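Long-range contacts in sefir domain protein (Bacillus cereus F65185, PDB 5Y8E), which probably acts in signalling through SEFIR-SEFIR association, as a bacterial relative of the SEFIR and TIR domains: residues I87-Y92 against P115-S120; V61-D66 against E98-I103; Y8-E13 against L36-G41. All blocks are in the same frame, centred on the assembly; numbering follows the deposited sequence.

Overall arrangement
All three contacts belong to one SEFIR domain built round a mainly parallel sheet with helices packed on it. Contact 2, its centre about 3 Å from that of the chain, pairs strand 60-65 with strand 100-108. Contact 1 lies about 11 Å from it, centre to centre, and is tied to these strands by I87 and Y92 packing on F100, I87 on V63, and P115 on C65. Contact 3 is about 15 Å from contact 2 and touches it through a probable hydrogen bond between S11 and D66 and packing of Y8 on I64; contacts 1 and 3 do not touch. Along the chain contact 3 closes first, whereas the segments of contacts 1 and 2 alternate.

Contact 1: residues I87-Y92 against P115-S120; sequences ITPNIY and PDFFKS
The closest backbone approach joins P89 and F117, whose CA atoms are 6.2 Å apart, and the Y92-F118 pair is a little wider. Segment 87-92 enters helix 89-93, with T88 as its N-cap: T88 OG1 accepts from I91 N. Facing it, P115 to F118 form a type I turn in the loop between strands 111-112 and 124-125, and this turn presents two consecutive aromatic rings. F117 lays its ring against the first turn of the helix. P89 CG sits over the middle of one face, 3.8 Å from the F117 ring centroid, which meets the geometry of a CH-pi contact, while P115 CB lies over the opposite face, toward its rim. At the ring's edge stand Y92 CB and the carbonyl oxygen of I87, the latter 3.3 Å from F117 CZ. The next ring, F118, is layered between Y92 on one face and P115 CD on the other. The Y92 and F118 rings make an offset stack, centroids 4.4 Å apart and planes inclined by 16°. With CG anti to the backbone N (chi1 -175°), the Y92 side chain extends from the helix across the turn, so that its hydroxyl reaches the backbone beyond F118. There Y92 OH accepts from K119 N at 3.2 Å, a bent bond with an angle of 136° at the hydrogen. K119 sends its amine back to N93 at the end of the same helix, and Y92 also stacks on F100 of the central sheet. The chemistry is therefore mostly aromatic and apolar, with one polar link: proline and ring faces clamp the loop on the helix, and the phenol oxygen gives a backbone N-H that follows the turn a modest partner.

Contact 2: residues V61-D66 against E98-I103; sequences VLVICD and EKFIPI
V61-C65 and F100-I103 are neighbouring parallel strands in the sheet at the heart of the SEFIR domain, and the connection between them runs through helices 67-75 and 89-93. The strand axes approach to 4.5 Å with their directions 23° apart. Five backbone hydrogen bonds alternate from one strand to the other, from V61 N to K99 O at the start to C65 N to I103 O at the end. I101 N to V61 O is almost straight, 2.8 Å with 177° at the hydrogen, and V63 N to I101 O is longer at 3.1 Å. P102 has no N-H to give, but on this edge the bonds use K99 O and the N and O atoms of I101 and I103, so the proline fits the pairing, and its CA lies 3.5 Å from V63 O.

The side chains of L62, I64, I101 and I103 share one face. Followed outward, L62 has its CB 4.1 Å from I101 O. Its CG lies anti to the carbonyl carbon (chi1 -53°), and from there the two methyls diverge: CD2 leans on I101 CB at 3.8 Å and also meets I101 CD1, whereas L62 CD1 lies 4.3 Å from I103 CD1. Helix 131-143 covers this face through L138, which touches both L62 and I103, and helix 13-29 adds L26.

V61, V63, F100 and P102 share the other face, where Y92 stacks on F100. The F100 ring is wedged beside both valines, neither squarely face-on nor edge-on to them. Its CD1 atom serves both neighbours, lying 3.8 Å from V61 CB and equally close to V63 CG2.

Contact 3: residues Y8-E13 against L36-G41; sequences YSWSSE and LDRWHG
Y8 and W10 reach D37 from the loop that follows strand 3-7, and D37 lies just after strand 33-35; the contact joins two loops at the carboxyl ends of adjacent parallel strands in the SEFIR domain. The CA atoms of Y8 and D37 are 9.5 Å apart, so side chains bridge the gap. The tight part is the buried D37 carboxylate. Y8 OH donates to the syn lone pair of OD1 at 2.7 Å, and W10 NE1 reaches OD2 at 3.1 Å, also from the syn side but 20° out of the carboxylate plane. Each oxygen thus has its own aromatic donor, and OD1 also takes a weak bond from R38 N, which probably holds the carboxylate's rotation and favours its charged form. Both rings stand steeply to the carboxylate, at 74° for Y8 and 86° for W10. L36 CD1 packs on Y8 CE1.

The looser side is the R38 chain and the six-membered ring of W10. R38 CG rests on W10 CZ2, but the guanidinium is too distant for more than a weak cation-pi attraction. A water links instead: it donates to Y8 OH and accepts from R38 NH1 at 3.0 Å, in the guanidinium plane.

Contact 1: residues I87-Y92 against P115-S120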
loop_
_atom_site.group_PDB
_atom_site.type_symbol
_atom_site.label_atom_id
_atom_site.label_comp_id
_atom_site.label_asym_id
_atom_site.label_seq_id
_atom_site.Cartn_x
_atom_site.Cartn_y
_atom_site.Cartn_z
ATOM N N ILE A 87 3.206 -2.929 7.614
ATOM C CA ILE A 87 4.058 -1.805 7.858
ATOM C C ILE A 87 4.065 -1.422 9.348
ATOM O O ILE A 87 3.058 -1.282 9.951
ATOM C CB ILE A 87 3.658 -0.627 6.978
ATOM C CG1 ILE A 87 4.015 -0.901 5.535
ATOM C CG2 ILE A 87 4.333 0.609 7.366
ATOM C CD1 ILE A 87 3.432 0.060 4.605
ATOM N N THR A 88 5.271 -1.202 9.862
ATOM C CA THR A 88 5.466 -0.771 11.251
ATOM C C THR A 88 5.752 0.735 11.390
ATOM O O THR A 88 6.208 1.331 10.486
ATOM C CB THR A 88 6.736 -1.478 11.855
ATOM O OG1 THR A 88 7.840 -1.116 11.084
ATOM C CG2 THR A 88 6.591 -2.967 11.816
ATOM N N PRO A 89 5.563 1.296 12.593
ATOM C CA PRO A 89 5.893 2.713 12.782
ATOM C C PRO A 89 7.329 3.006 12.366
ATOM O O PRO A 89 7.578 4.023 11.722
ATOM C CB PRO A 89 5.737 2.906 14.290
ATOM C CG PRO A 89 4.666 1.924 14.664
ATOM C CD PRO A 89 4.925 0.720 13.792
ATOM N N ASN A 90 8.255 2.118 12.705
ATOM C CA ASN A 90 9.657 2.343 12.364
ATOM C C ASN A 90 9.907 2.402 10.858
ATOM O O ASN A 90 10.665 3.249 10.379
ATOM C CB ASN A 90 10.546 1.278 12.996
ATOM C CG ASN A 90 12.007 1.613 12.877
ATOM O OD1 ASN A 90 12.757 0.945 12.171
ATOM N ND2 ASN A 90 12.415 2.681 13.542
ATOM N N ILE A 91 9.283 1.491 10.115
ATOM C CA ILE A 91 9.431 1.485 8.667
ATOM C C ILE A 91 8.787 2.737 8.075
ATOM O O ILE A 91 9.383 3.410 7.233
ATOM C CB ILE A 91 8.836 0.210 8.034
ATOM C CG1 ILE A 91 9.693 -1.006 8.391
ATOM C CG2 ILE A 91 8.734 0.354 6.516
ATOM C CD1 ILE A 91 9.036 -2.326 8.049
ATOM N N TYR A 92 7.575 3.050 8.528
ATOM C CA TYR A 92 6.855 4.229 8.052
ATOM C C TYR A 92 7.667 5.498 8.293
ATOM O O TYR A 92 7.767 6.362 7.415
ATOM C CB TYR A 92 5.508 4.347 8.774
ATOM C CG TYR A 92 4.639 5.478 8.271
ATOM C CD1 TYR A 92 3.852 5.314 7.142
ATOM C CD2 TYR A 92 4.603 6.706 8.928
ATOM C CE1 TYR A 92 3.052 6.328 6.673
ATOM C CE2 TYR A 92 3.807 7.740 8.459
ATOM C CZ TYR A 92 3.034 7.538 7.332
ATOM O OH TYR A 92 2.227 8.540 6.845
ATOM N N PRO A 115 -3.825 2.936 9.661
ATOM C CA PRO A 115 -3.135 2.659 10.927
ATOM C C PRO A 115 -2.942 3.941 11.731
ATOM O O PRO A 115 -2.803 5.003 11.117
ATOM C CB PRO A 115 -1.787 2.102 10.465
ATOM C CG PRO A 115 -2.090 1.469 9.144
ATOM C CD PRO A 115 -3.085 2.407 8.502
ATOM N N ASP A 116 -2.952 3.833 13.062
ATOM C CA ASP A 116 -2.900 4.985 13.974
ATOM C C ASP A 116 -1.707 5.898 13.724
ATOM O O ASP A 116 -1.787 7.118 13.908
ATOM C CB ASP A 116 -2.811 4.514 15.432
ATOM C CG ASP A 116 -4.083 3.861 15.929
ATOM O OD1 ASP A 116 -5.180 4.226 15.450
ATOM O OD2 ASP A 116 -3.978 2.985 16.816
ATOM N N PHE A 117 -0.594 5.294 13.322
ATOM C CA PHE A 117 0.683 5.995 13.266
ATOM C C PHE A 117 0.984 6.647 11.923
ATOM O O PHE A 117 2.001 7.326 11.776
ATOM C CB PHE A 117 1.826 5.063 13.679
ATOM C CG PHE A 117 1.899 3.804 12.884
ATOM C CD1 PHE A 117 2.599 3.767 11.691
ATOM C CD2 PHE A 117 1.288 2.647 13.343
ATOM C CE1 PHE A 117 2.671 2.603 10.954
ATOM C CE2 PHE A 117 1.360 1.477 12.617
ATOM C CZ PHE A 117 2.051 1.454 11.417
ATOM N N PHE A 118 0.104 6.439 10.950
ATOM C CA PHE A 118 0.214 7.148 9.684
ATOM C C PHE A 118 -0.034 8.625 9.969
ATOM O O PHE A 118 -1.104 8.997 10.457
ATOM C CB PHE A 118 -0.774 6.594 8.655
ATOM C CG PHE A 118 -0.299 5.333 7.975
ATOM C CD1 PHE A 118 -0.698 5.039 6.679
ATOM C CD2 PHE A 118 0.542 4.441 8.631
ATOM C CE1 PHE A 118 -0.262 3.886 6.041
ATOM C CE2 PHE A 118 0.982 3.280 8.001
ATOM C CZ PHE A 118 0.579 3.004 6.704
ATOM N N LYS A 119 0.962 9.460 9.692
ATOM C CA LYS A 119 0.917 10.857 10.121
ATOM C C LYS A 119 -0.088 11.705 9.354
ATOM O O LYS A 119 -0.859 12.447 9.959
ATOM C CB LYS A 119 2.311 11.482 10.106
ATOM C CG LYS A 119 3.220 10.891 11.166
ATOM C CD LYS A 119 4.652 11.325 10.965
ATOM C CE LYS A 119 5.612 10.347 11.616
ATOM N NZ LYS A 119 6.889 10.262 10.850
ATOM N N SER A 120 -0.089 11.603 8.030
ATOM C CA SER A 120 -1.176 12.205 7.272
ATOM C C SER A 120 -2.385 11.278 7.346
ATOM O O SER A 120 -2.242 10.053 7.345
ATOM C CB SER A 120 -0.777 12.494 5.823
ATOM O OG SER A 120 -0.356 11.323 5.153
#

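Contact 2: residues V61-D66 against E98-I103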
loop_
_atom_site.group_PDB
_atom_site.type_symbol
_atom_site.label_atom_id
_atom_site.label_comp_id
_atom_site.label_asym_id
_atom_site.label_seq_id
_atom_site.Cartn_x
_atom_site.Cartn_y
_atom_site.Cartn_z
ATOM N N VAL A 61 4.298 2.996 -2.778
ATOM C CA VAL A 61 3.912 1.845 -1.966
ATOM C C VAL A 61 2.413 1.916 -1.713
ATOM O O VAL A 61 1.930 2.832 -1.041
ATOM C CB VAL A 61 4.655 1.829 -0.609
ATOM C CG1 VAL A 61 4.154 0.678 0.257
ATOM C CG2 VAL A 61 6.167 1.712 -0.818
ATOM N N LEU A 62 1.664 0.965 -2.262
ATOM C CA LEU A 62 0.238 0.914 -1.973
ATOM C C LEU A 62 0.052 0.200 -0.644
ATOM O O LEU A 62 0.597 -0.890 -0.438
ATOM C CB LEU A 62 -0.515 0.169 -3.072
ATOM C CG LEU A 62 -0.296 0.636 -4.508
ATOM C CD1 LEU A 62 -1.317 0.003 -5.463
ATOM C CD2 LEU A 62 -0.311 2.172 -4.609
ATOM N N VAL A 63 -0.700 0.811 0.265
ATOM C CA VAL A 63 -0.950 0.185 1.560
ATOM C C VAL A 63 -2.409 -0.217 1.562
ATOM O O VAL A 63 -3.293 0.641 1.609
ATOM C CB VAL A 63 -0.643 1.127 2.740
ATOM C CG1 VAL A 63 -0.722 0.356 4.052
ATOM C CG2 VAL A 63 0.741 1.739 2.597
ATOM N N ILE A 64 -2.664 -1.516 1.461
ATOM C CA ILE A 64 -4.034 -1.999 1.320
ATOM C C ILE A 64 -4.674 -2.069 2.700
ATOM O O ILE A 64 -4.498 -3.036 3.452
ATOM C CB ILE A 64 -4.108 -3.363 0.613
ATOM C CG1 ILE A 64 -3.359 -3.317 -0.724
ATOM C CG2 ILE A 64 -5.562 -3.774 0.420
ATOM C CD1 ILE A 64 -3.784 -2.169 -1.648
ATOM N N CYS A 65 -5.416 -1.025 3.028
ATOM C CA CYS A 65 -5.935 -0.892 4.373
ATOM C C CYS A 65 -7.340 -1.442 4.507
ATOM O O CYS A 65 -8.315 -0.689 4.491
ATOM C CB CYS A 65 -5.897 0.571 4.788
ATOM S SG CYS A 65 -4.230 1.228 4.994
ATOM N N ASP A 66 -7.451 -2.761 4.622
ATOM C CA ASP A 66 -8.699 -3.336 5.097
ATOM C C ASP A 66 -8.668 -3.346 6.625
ATOM O O ASP A 66 -7.665 -2.945 7.232
ATOM C CB ASP A 66 -8.967 -4.725 4.489
ATOM C CG ASP A 66 -7.892 -5.758 4.827
ATOM O OD1 ASP A 66 -6.784 -5.392 5.287
ATOM O OD2 ASP A 66 -8.159 -6.957 4.602
ATOM N N GLU A 98 5.713 10.688 1.006
ATOM C CA GLU A 98 5.200 10.789 -0.352
ATOM C C GLU A 98 5.202 9.450 -1.090
ATOM O O GLU A 98 4.529 9.307 -2.108
ATOM C CB GLU A 98 6.002 11.835 -1.138
ATOM C CG GLU A 98 5.793 13.272 -0.670
ATOM C CD GLU A 98 6.544 13.631 0.614
ATOM O OE1 GLU A 98 7.377 12.832 1.092
ATOM O OE2 GLU A 98 6.301 14.737 1.139
ATOM N N LYS A 99 5.939 8.467 -0.581
ATOM C CA LYS A 99 5.921 7.144 -1.210
ATOM C C LYS A 99 4.608 6.409 -1.014
ATOM O O LYS A 99 4.208 5.619 -1.870
ATOM C CB LYS A 99 7.051 6.252 -0.683
ATOM C CG LYS A 99 8.385 6.449 -1.368
ATOM C CD LYS A 99 9.207 5.156 -1.312
ATOM C CE LYS A 99 10.628 5.423 -1.706
ATOM N NZ LYS A 99 11.433 4.181 -1.768
ATOM N N PHE A 100 3.936 6.651 0.112
ATOM C CA PHE A 100 2.782 5.825 0.472
ATOM C C PHE A 100 1.478 6.301 -0.155
ATOM O O PHE A 100 1.173 7.500 -0.139
ATOM C CB PHE A 100 2.625 5.744 1.998
ATOM C CG PHE A 100 3.795 5.114 2.696
ATOM C CD1 PHE A 100 3.997 3.737 2.637
ATOM C CD2 PHE A 100 4.696 5.896 3.412
ATOM C CE1 PHE A 100 5.081 3.150 3.275
ATOM C CE2 PHE A 100 5.782 5.327 4.051
ATOM C CZ PHE A 100 5.975 3.947 3.989
ATOM N N ILE A 101 0.730 5.354 -0.717
ATOM C CA ILE A 101 -0.641 5.591 -1.161
ATOM C C ILE A 101 -1.552 4.607 -0.436
ATOM O O ILE A 101 -1.729 3.459 -0.868
ATOM C CB ILE A 101 -0.801 5.413 -2.680
ATOM C CG1 ILE A 101 0.165 6.320 -3.439
ATOM C CG2 ILE A 101 -2.260 5.678 -3.118
ATOM C CD1 ILE A 101 0.182 6.060 -4.946
ATOM N N PRO A 102 -2.118 5.040 0.692
ATOM C CA PRO A 102 -3.017 4.160 1.439
ATOM C C PRO A 102 -4.348 4.049 0.715
ATOM O O PRO A 102 -4.879 5.068 0.275
ATOM C CB PRO A 102 -3.199 4.898 2.771
ATOM C CG PRO A 102 -2.018 5.842 2.859
ATOM C CD PRO A 102 -1.812 6.272 1.437
ATOM N N ILE A 103 -4.858 2.830 0.573
ATOM C CA ILE A 103 -6.184 2.607 0.001
ATOM C C ILE A 103 -7.057 2.000 1.088
ATOM O O ILE A 103 -6.797 0.883 1.550
ATOM C CB ILE A 103 -6.128 1.645 -1.199
ATOM C CG1 ILE A 103 -5.118 2.127 -2.248
ATOM C CG2 ILE A 103 -7.518 1.487 -1.827
ATOM C CD1 ILE A 103 -4.880 1.110 -3.382
#

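Contact 3: residues Y8-E13 against L36-G41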
loop_
_atom_site.group_PDB
_atom_site.type_symbol
_atom_site.label_atom_id
_atom_site.label_comp_id
_atom_site.label_asym_id
_atom_site.label_seq_id
_atom_site.Cartn_x
_atom_site.Cartn_y
_atom_site.Cartn_z
ATOM N N TYR A 8 0.184 -5.581 1.889
ATOM C CA TYR A 8 -1.153 -6.036 2.260
ATOM C C TYR A 8 -1.087 -7.212 3.212
ATOM O O TYR A 8 -0.033 -7.822 3.391
ATOM C CB TYR A 8 -1.989 -6.394 1.014
ATOM C CG TYR A 8 -1.558 -7.654 0.279
ATOM C CD1 TYR A 8 -0.366 -7.690 -0.434
ATOM C CD2 TYR A 8 -2.367 -8.787 0.260
ATOM C CE1 TYR A 8 0.029 -8.820 -1.116
ATOM C CE2 TYR A 8 -1.983 -9.932 -0.433
ATOM C CZ TYR A 8 -0.779 -9.932 -1.115
ATOM O OH TYR A 8 -0.363 -11.047 -1.803
ATOM N N SER A 9 -2.209 -7.517 3.845
ATOM C CA SER A 9 -2.279 -8.670 4.735
ATOM C C SER A 9 -3.059 -9.776 4.036
ATOM O O SER A 9 -3.963 -9.493 3.250
ATOM C CB SER A 9 -2.981 -8.285 6.037
ATOM O OG SER A 9 -3.117 -9.414 6.880
ATOM N N TRP A 10 -2.718 -11.031 4.308
ATOM C CA TRP A 10 -3.449 -12.148 3.711
ATOM C C TRP A 10 -4.716 -12.445 4.520
ATOM O O TRP A 10 -4.863 -13.523 5.101
ATOM C CB TRP A 10 -2.561 -13.393 3.623
ATOM C CG TRP A 10 -1.530 -13.349 2.510
ATOM C CD1 TRP A 10 -1.019 -12.237 1.897
ATOM C CD2 TRP A 10 -0.907 -14.478 1.873
ATOM N NE1 TRP A 10 -0.098 -12.605 0.935
ATOM C CE2 TRP A 10 -0.018 -13.975 0.898
ATOM C CE3 TRP A 10 -1.005 -15.863 2.045
ATOM C CZ2 TRP A 10 0.761 -14.815 0.092
ATOM C CZ3 TRP A 10 -0.228 -16.695 1.245
ATOM C CH2 TRP A 10 0.642 -16.167 0.281
ATOM N N SER A 11 -5.635 -11.485 4.531
ATOM C CA SER A 11 -6.813 -11.535 5.393
ATOM C C SER A 11 -7.755 -12.699 5.085
ATOM O O SER A 11 -8.378 -13.264 5.989
ATOM C CB SER A 11 -7.577 -10.216 5.294
ATOM O OG SER A 11 -6.707 -9.120 5.476
ATOM N N SER A 12 -7.853 -13.050 3.806
ATOM C CA SER A 12 -8.752 -14.106 3.353
ATOM C C SER A 12 -8.367 -14.448 1.927
ATOM O O SER A 12 -7.602 -13.711 1.302
ATOM C CB SER A 12 -10.194 -13.614 3.377
ATOM O OG SER A 12 -10.390 -12.607 2.401
ATOM N N GLU A 13 -8.890 -15.549 1.397
ATOM C CA GLU A 13 -8.578 -15.895 0.014
ATOM C C GLU A 13 -9.155 -14.865 -0.956
ATOM O O GLU A 13 -8.511 -14.502 -1.942
ATOM C CB GLU A 13 -9.043 -17.314 -0.331
ATOM C CG GLU A 13 -8.269 -18.412 0.400
ATOM C CD GLU A 13 -6.757 -18.352 0.169
ATOM O OE1 GLU A 13 -6.312 -17.780 -0.853
ATOM O OE2 GLU A 13 -6.007 -18.891 1.015
ATOM N N LEU A 36 5.068 -7.716 -6.154
ATOM C CA LEU A 36 4.058 -8.478 -5.415
ATOM C C LEU A 36 4.672 -9.745 -4.831
ATOM O O LEU A 36 5.349 -10.496 -5.543
ATOM C CB LEU A 36 2.885 -8.844 -6.341
ATOM C CG LEU A 36 1.690 -9.542 -5.682
ATOM C CD1 LEU A 36 1.015 -8.621 -4.658
ATOM C CD2 LEU A 36 0.695 -10.009 -6.742
ATOM N N ASP A 37 4.424 -9.991 -3.545
ATOM C CA ASP A 37 5.009 -11.142 -2.851
ATOM C C ASP A 37 4.803 -12.483 -3.565
ATOM O O ASP A 37 5.725 -13.293 -3.672
ATOM C CB ASP A 37 4.516 -11.212 -1.393
ATOM C CG ASP A 37 2.991 -11.270 -1.271
ATOM O OD1 ASP A 37 2.265 -11.186 -2.290
ATOM O OD2 ASP A 37 2.507 -11.386 -0.123
ATOM N N ARG A 38 3.607 -12.708 -4.085
ATOM C CA ARG A 38 3.312 -14.010 -4.674
ATOM C C ARG A 38 4.026 -14.270 -5.993
ATOM O O ARG A 38 4.342 -15.418 -6.319
ATOM C CB ARG A 38 1.813 -14.211 -4.778
ATOM C CG ARG A 38 1.165 -14.150 -3.411
ATOM C CD ARG A 38 -0.327 -14.154 -3.515
ATOM N NE ARG A 38 -0.824 -15.409 -4.059
ATOM C CZ ARG A 38 -2.074 -15.578 -4.467
ATOM N NH1 ARG A 38 -2.919 -14.562 -4.399
ATOM N NH2 ARG A 38 -2.474 -16.748 -4.952
ATOM N N TRP A 39 4.328 -13.200 -6.721
ATOM C CA TRP A 39 5.077 -13.316 -7.967
ATOM C C TRP A 39 6.548 -13.600 -7.687
ATOM O O TRP A 39 7.274 -14.073 -8.562
ATOM C CB TRP A 39 4.931 -12.047 -8.812
ATOM C CG TRP A 39 3.561 -11.905 -9.431
ATOM C CD1 TRP A 39 2.632 -12.898 -9.611
ATOM C CD2 TRP A 39 2.967 -10.702 -9.939
ATOM N NE1 TRP A 39 1.503 -12.381 -10.210
ATOM C CE2 TRP A 39 1.683 -11.038 -10.418
ATOM C CE3 TRP A 39 3.401 -9.378 -10.045
ATOM C CZ2 TRP A 39 0.826 -10.087 -10.988
ATOM C CZ3 TRP A 39 2.553 -8.440 -10.609
ATOM C CH2 TRP A 39 1.280 -8.796 -11.073
ATOM N N HIS A 40 6.966 -13.318 -6.457
ATOM C CA HIS A 40 8.331 -13.573 -6.009
ATOM C C HIS A 40 8.430 -14.825 -5.148
ATOM O O HIS A 40 9.525 -15.205 -4.724
ATOM C CB HIS A 40 8.871 -12.365 -5.238
ATOM C CG HIS A 40 9.192 -11.191 -6.110
ATOM N ND1 HIS A 40 10.465 -10.927 -6.567
ATOM C CD2 HIS A 40 8.400 -10.215 -6.617
ATOM C CE1 HIS A 40 10.444 -9.838 -7.319
ATOM N NE2 HIS A 40 9.205 -9.387 -7.362
ATOM N N GLY A 41 7.293 -15.467 -4.890
ATOM C CA GLY A 41 7.272 -16.693 -4.103
ATOM C C GLY A 41 7.859 -16.535 -2.712
ATOM O O GLY A 41 8.568 -17.421 -2.214
HETATM O O HOH W 1 -2.500 -11.694 -3.674
#